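PDB 7A9X: RNA-binding protein RMD9, mitochondrial from Saccharomyces cerevisiae S288C, which binds a dodecameric RNA motif in the 3'-UTRs of mitochondrial mRNAs and takes part in their processing or stability. Local coordinates for residues M215-Y220 and I252-K257; Q235-K240 and L265-Q270. One frame throughout, in Å; residues are numbered along the deposited sequence.

How the contacts relate
Both contacts join the repeats assigned as the second and third pentatricopeptide repeats, but through different helices of each. Contact 1 pairs the first helices, 209-223 and 245-257, its nearest atom about 7 Å from the bound RNA; contact 2 pairs the second helices, 227-237 and 261-270, its nearest atom about 12 Å from the bound RNA, and lies farther from the centre of the chain. Each is partly buried. Contact 1 is held between its segments by apolar packing and a CH-pi contact, whereas contact 2 adds a glutamine amide bonded to a backbone carbonyl of the facing segment. The two meet inside the third repeat, where Ile252 and Phe255 pack on Leu267.

Contact 1 of 2, residues M215-Y220 and I252-K257; sequences MLPLLY and IKVFIK
Neighbouring pentatricopeptide repeats stack here through their first helices, with Val254 of 252-257 set against Leu216, Pro217 and Tyr220 of 215-220. The helix segments run roughly parallel, 29° apart, and their axes approach to 8.7 Å. Such closeness suits the small valine: the nearest alpha carbons, CA of Pro217 and CA of Val254, are 5.3 Å apart. The two valine methyls divide the work. CG1, anti to the backbone N (chi1 170°), lies over one face of the Tyr220 ring in a CH-pi contact, 4.0 Å from the centroid and nearest the ring's inner end, with Val254 CG1 3.6 Å from Tyr220 CG. CG2 turns instead to the backbone, with Val254 CG2 3.5 Å from Leu216 O, and also meets the N of Pro217. Tyr220 extends toward the other helix because its CG is anti to its own backbone N (chi1 177°), and its outer ring carbon CE2 reaches CB of Lys257 obliquely at 3.8 Å. Pro217, whose nitrogen cannot donate to the preceding turn and so kinks the helix, brings CG to 4.1 Å from Lys253 CB. Both lysines thus contribute their inner carbons while their amino ends lead away, Lys253 toward Glu285 and Lys257 toward Asp293, each in a long, weak ion pair. On another side of helix 209-223, Met215 and Leu218 pack on helix 184-193. With apolar packing and a CH-pi contact joining the segments, their fit depends on shape more than on polar pairing, and the lysine charges are directed to the next repeat.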
# COMPACT_ATOMS: atom_id res chain seq x y z
N MET A 215 -19.59 9.35 7.08
CA MET A 215 -19.84 10.11 5.86
C MET A 215 -19.29 11.53 5.93
O MET A 215 -18.93 12.09 4.89
CB MET A 215 -21.33 10.13 5.55
CG MET A 215 -21.80 8.89 4.82
SD MET A 215 -20.97 8.76 3.23
CE MET A 215 -21.00 7.00 2.96
N LEU A 216 -19.23 12.11 7.13
CA LEU A 216 -18.81 13.51 7.26
C LEU A 216 -17.47 13.81 6.60
O LEU A 216 -17.39 14.79 5.85
CB LEU A 216 -18.81 13.91 8.74
CG LEU A 216 -20.16 13.93 9.45
CD1 LEU A 216 -19.98 14.23 10.93
CD2 LEU A 216 -21.08 14.96 8.81
N PRO A 217 -16.40 13.03 6.81
CA PRO A 217 -15.14 13.35 6.12
C PRO A 217 -15.25 13.29 4.60
O PRO A 217 -14.57 14.07 3.91
CB PRO A 217 -14.17 12.29 6.65
CG PRO A 217 -14.74 11.90 7.97
CD PRO A 217 -16.22 11.93 7.77
N LEU A 218 -16.08 12.40 4.06
CA LEU A 218 -16.25 12.35 2.61
C LEU A 218 -17.06 13.55 2.11
O LEU A 218 -16.79 14.07 1.03
CB LEU A 218 -16.93 11.05 2.20
CG LEU A 218 -16.21 9.75 2.56
CD1 LEU A 218 -16.93 8.56 1.93
CD2 LEU A 218 -14.75 9.79 2.12
N LEU A 219 -18.05 13.98 2.89
CA LEU A 219 -18.87 15.12 2.48
C LEU A 219 -18.07 16.42 2.54
O LEU A 219 -18.23 17.29 1.67
CB LEU A 219 -20.12 15.21 3.35
CG LEU A 219 -21.08 14.02 3.27
CD1 LEU A 219 -22.33 14.28 4.09
CD2 LEU A 219 -21.44 13.73 1.82
N TYR A 220 -17.23 16.58 3.56
CA TYR A 220 -16.41 17.78 3.65
C TYR A 220 -15.36 17.82 2.54
O TYR A 220 -15.01 18.91 2.07
CB TYR A 220 -15.73 17.88 5.01
CG TYR A 220 -14.82 19.08 5.12
CD1 TYR A 220 -15.35 20.35 5.32
CD2 TYR A 220 -13.44 18.95 4.99
CE1 TYR A 220 -14.52 21.46 5.40
CE2 TYR A 220 -12.61 20.05 5.07
CZ TYR A 220 -13.16 21.30 5.28
OH TYR A 220 -12.34 22.40 5.37
N ILE A 252 -14.42 15.14 14.23
CA ILE A 252 -13.06 15.55 14.55
C ILE A 252 -12.20 15.60 13.28
O ILE A 252 -11.44 16.55 13.07
CB ILE A 252 -12.45 14.61 15.60
CG1 ILE A 252 -13.16 14.79 16.94
CG2 ILE A 252 -10.95 14.86 15.76
CD1 ILE A 252 -12.91 13.66 17.91
N LYS A 253 -12.32 14.59 12.42
CA LYS A 253 -11.52 14.55 11.20
C LYS A 253 -11.83 15.73 10.30
O LYS A 253 -10.91 16.32 9.70
CB LYS A 253 -11.75 13.23 10.47
CG LYS A 253 -11.21 12.01 11.19
CD LYS A 253 -11.38 10.74 10.36
CE LYS A 253 -10.77 9.54 11.06
NZ LYS A 253 -10.80 8.32 10.20
N VAL A 254 -13.11 16.09 10.17
CA VAL A 254 -13.48 17.25 9.36
C VAL A 254 -12.81 18.50 9.89
O VAL A 254 -12.20 19.27 9.13
CB VAL A 254 -15.02 17.40 9.32
CG1 VAL A 254 -15.40 18.73 8.69
CG2 VAL A 254 -15.65 16.24 8.56
N PHE A 255 -12.90 18.72 11.20
CA PHE A 255 -12.34 19.92 11.81
C PHE A 255 -10.81 19.94 11.76
O PHE A 255 -10.22 21.02 11.77
CB PHE A 255 -12.84 20.06 13.24
CG PHE A 255 -14.27 20.50 13.34
CD1 PHE A 255 -14.75 21.50 12.52
CD2 PHE A 255 -15.14 19.91 14.24
CE1 PHE A 255 -16.06 21.92 12.60
CE2 PHE A 255 -16.46 20.32 14.33
CZ PHE A 255 -16.92 21.32 13.50
N ILE A 256 -10.17 18.77 11.72
CA ILE A 256 -8.73 18.72 11.53
C ILE A 256 -8.36 19.20 10.13
O ILE A 256 -7.46 20.02 9.95
CB ILE A 256 -8.20 17.30 11.80
CG1 ILE A 256 -8.27 16.98 13.29
CG2 ILE A 256 -6.78 17.14 11.28
CD1 ILE A 256 -7.80 15.57 13.63
N LYS A 257 -9.06 18.67 9.11
CA LYS A 257 -8.85 19.15 7.75
C LYS A 257 -9.18 20.63 7.62
O LYS A 257 -8.47 21.38 6.94
CB LYS A 257 -9.70 18.33 6.78
CG LYS A 257 -9.16 16.94 6.48
CD LYS A 257 -7.93 17.01 5.59
CE LYS A 257 -7.47 15.61 5.20
NZ LYS A 257 -6.32 15.67 4.26

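Contact 2 of 2, residues Q235-K240 and L265-Q270; sequences QIIQSK and LSLFGQ
Gln270 and Ile237 meet because the glutamine chain is extended beyond CG (chi2 -174°), carrying its amide across to the backbone of 235-240, while the isoleucine bends back at chi2 (-62°) and brings CD1 toward helix 261-270. The side chains cross at about a right angle. Gln270 NE2 donates to Ile237 O at 3.0 Å, bent to 147° at the hydrogen; the donor lies in the carbonyl plane on a lone pair, though the acceptor is tilted from the glutamine's amide plane. The same nitrogen packs against the isoleucine tip, with Gln270 NE2 3.4 Å from Ile237 CD1. That methyl also lies 3.4 Å from Ser266 OG and touches Leu267 CD2 at 3.9 Å. Leu267 CD2 also meets Ile236 CG2 at 4.0 Å, the two side chains again crossing steeply. Gln270 OE1 accepts a hydrogen bond from the hydroxyl group of Tyr248, so both ends of the amide are engaged and its rotation is probably fixed. Replacing Gln270 by a leucine would probably leave the carbonyl of Ile237 without this donor and the hydroxyl of Tyr248 without its amide partner. Around the contact, Tyr233 of helix 227-237 touches Ser266 and Leu267, while helix 245-257 backs both segments, Ile236 resting on Tyr248 and Leu267 on Leu251. Elsewhere on helix 261-270, Leu265 and Phe268 pack against helix 281-292, continuing the helical stack.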
# COMPACT_ATOMS: atom_id res chain seq x y z
N GLN A 235 -24.75 20.99 18.71
CA GLN A 235 -25.65 20.05 19.37
C GLN A 235 -24.88 19.07 20.24
O GLN A 235 -25.34 18.70 21.33
CB GLN A 235 -26.48 19.30 18.32
CG GLN A 235 -27.22 20.19 17.35
CD GLN A 235 -27.88 19.41 16.23
OE1 GLN A 235 -27.92 18.18 16.25
NE2 GLN A 235 -28.39 20.13 15.23
N ILE A 236 -23.70 18.64 19.78
CA ILE A 236 -22.99 17.55 20.44
C ILE A 236 -22.26 18.03 21.69
O ILE A 236 -22.22 17.32 22.70
CB ILE A 236 -22.04 16.87 19.43
CG1 ILE A 236 -22.84 16.13 18.36
CG2 ILE A 236 -21.07 15.93 20.13
CD1 ILE A 236 -23.96 15.27 18.92
N ILE A 237 -21.69 19.23 21.64
CA ILE A 237 -20.86 19.72 22.74
C ILE A 237 -21.64 19.76 24.05
O ILE A 237 -21.13 19.38 25.11
CB ILE A 237 -20.27 21.10 22.39
CG1 ILE A 237 -19.03 20.93 21.51
CG2 ILE A 237 -19.91 21.88 23.65
CD1 ILE A 237 -17.91 20.17 22.19
N GLN A 238 -22.90 20.20 23.99
CA GLN A 238 -23.71 20.38 25.19
C GLN A 238 -24.75 19.29 25.38
O GLN A 238 -25.64 19.43 26.23
CB GLN A 238 -24.38 21.75 25.16
CG GLN A 238 -23.40 22.91 25.13
CD GLN A 238 -24.08 24.23 24.85
OE1 GLN A 238 -25.01 24.31 24.04
NE2 GLN A 238 -23.62 25.29 25.51
N SER A 239 -24.67 18.20 24.62
CA SER A 239 -25.69 17.15 24.68
C SER A 239 -25.40 16.19 25.83
O SER A 239 -24.27 15.73 25.99
CB SER A 239 -25.74 16.38 23.36
OG SER A 239 -26.71 15.35 23.41
N LYS A 240 -26.43 15.90 26.62
CA LYS A 240 -26.36 14.88 27.65
C LYS A 240 -26.80 13.51 27.14
O LYS A 240 -26.73 12.53 27.89
CB LYS A 240 -27.20 15.27 28.86
CG LYS A 240 -26.68 16.48 29.61
CD LYS A 240 -27.47 16.70 30.89
CE LYS A 240 -26.91 17.87 31.69
NZ LYS A 240 -27.61 18.02 33.00
N LEU A 265 -10.13 19.38 19.02
CA LEU A 265 -9.61 18.92 20.31
C LEU A 265 -10.71 18.87 21.37
O LEU A 265 -10.65 18.03 22.28
CB LEU A 265 -8.48 19.84 20.77
CG LEU A 265 -7.22 19.83 19.90
CD1 LEU A 265 -6.34 21.01 20.26
CD2 LEU A 265 -6.46 18.53 20.07
N SER A 266 -11.70 19.76 21.28
CA SER A 266 -12.79 19.74 22.25
C SER A 266 -13.63 18.48 22.11
O SER A 266 -13.95 17.82 23.11
CB SER A 266 -13.66 20.99 22.08
OG SER A 266 -14.74 20.99 22.99
N LEU A 267 -14.00 18.12 20.88
CA LEU A 267 -14.72 16.87 20.66
C LEU A 267 -13.86 15.66 21.00
O LEU A 267 -14.38 14.64 21.46
CB LEU A 267 -15.20 16.79 19.21
CG LEU A 267 -16.17 17.88 18.73
CD1 LEU A 267 -16.16 17.96 17.21
CD2 LEU A 267 -17.58 17.62 19.24
N PHE A 268 -12.55 15.76 20.78
CA PHE A 268 -11.65 14.65 21.09
C PHE A 268 -11.64 14.37 22.59
O PHE A 268 -11.61 13.20 23.01
CB PHE A 268 -10.25 14.95 20.58
CG PHE A 268 -9.27 13.84 20.80
CD1 PHE A 268 -9.30 12.70 20.01
CD2 PHE A 268 -8.31 13.93 21.80
CE1 PHE A 268 -8.39 11.67 20.22
CE2 PHE A 268 -7.40 12.91 22.01
CZ PHE A 268 -7.44 11.78 21.22
N GLY A 269 -11.67 15.42 23.41
CA GLY A 269 -11.72 15.22 24.85
C GLY A 269 -12.99 14.54 25.30
O GLY A 269 -12.97 13.67 26.17
N GLN A 270 -14.13 14.93 24.72
CA GLN A 270 -15.39 14.28 25.06
C GLN A 270 -15.41 12.83 24.60
O GLN A 270 -15.95 11.95 25.29
CB GLN A 270 -16.57 15.04 24.46
CG GLN A 270 -16.81 16.42 25.04
CD GLN A 270 -18.07 17.06 24.49
OE1 GLN A 270 -18.76 16.47 23.65
NE2 GLN A 270 -18.39 18.25 24.97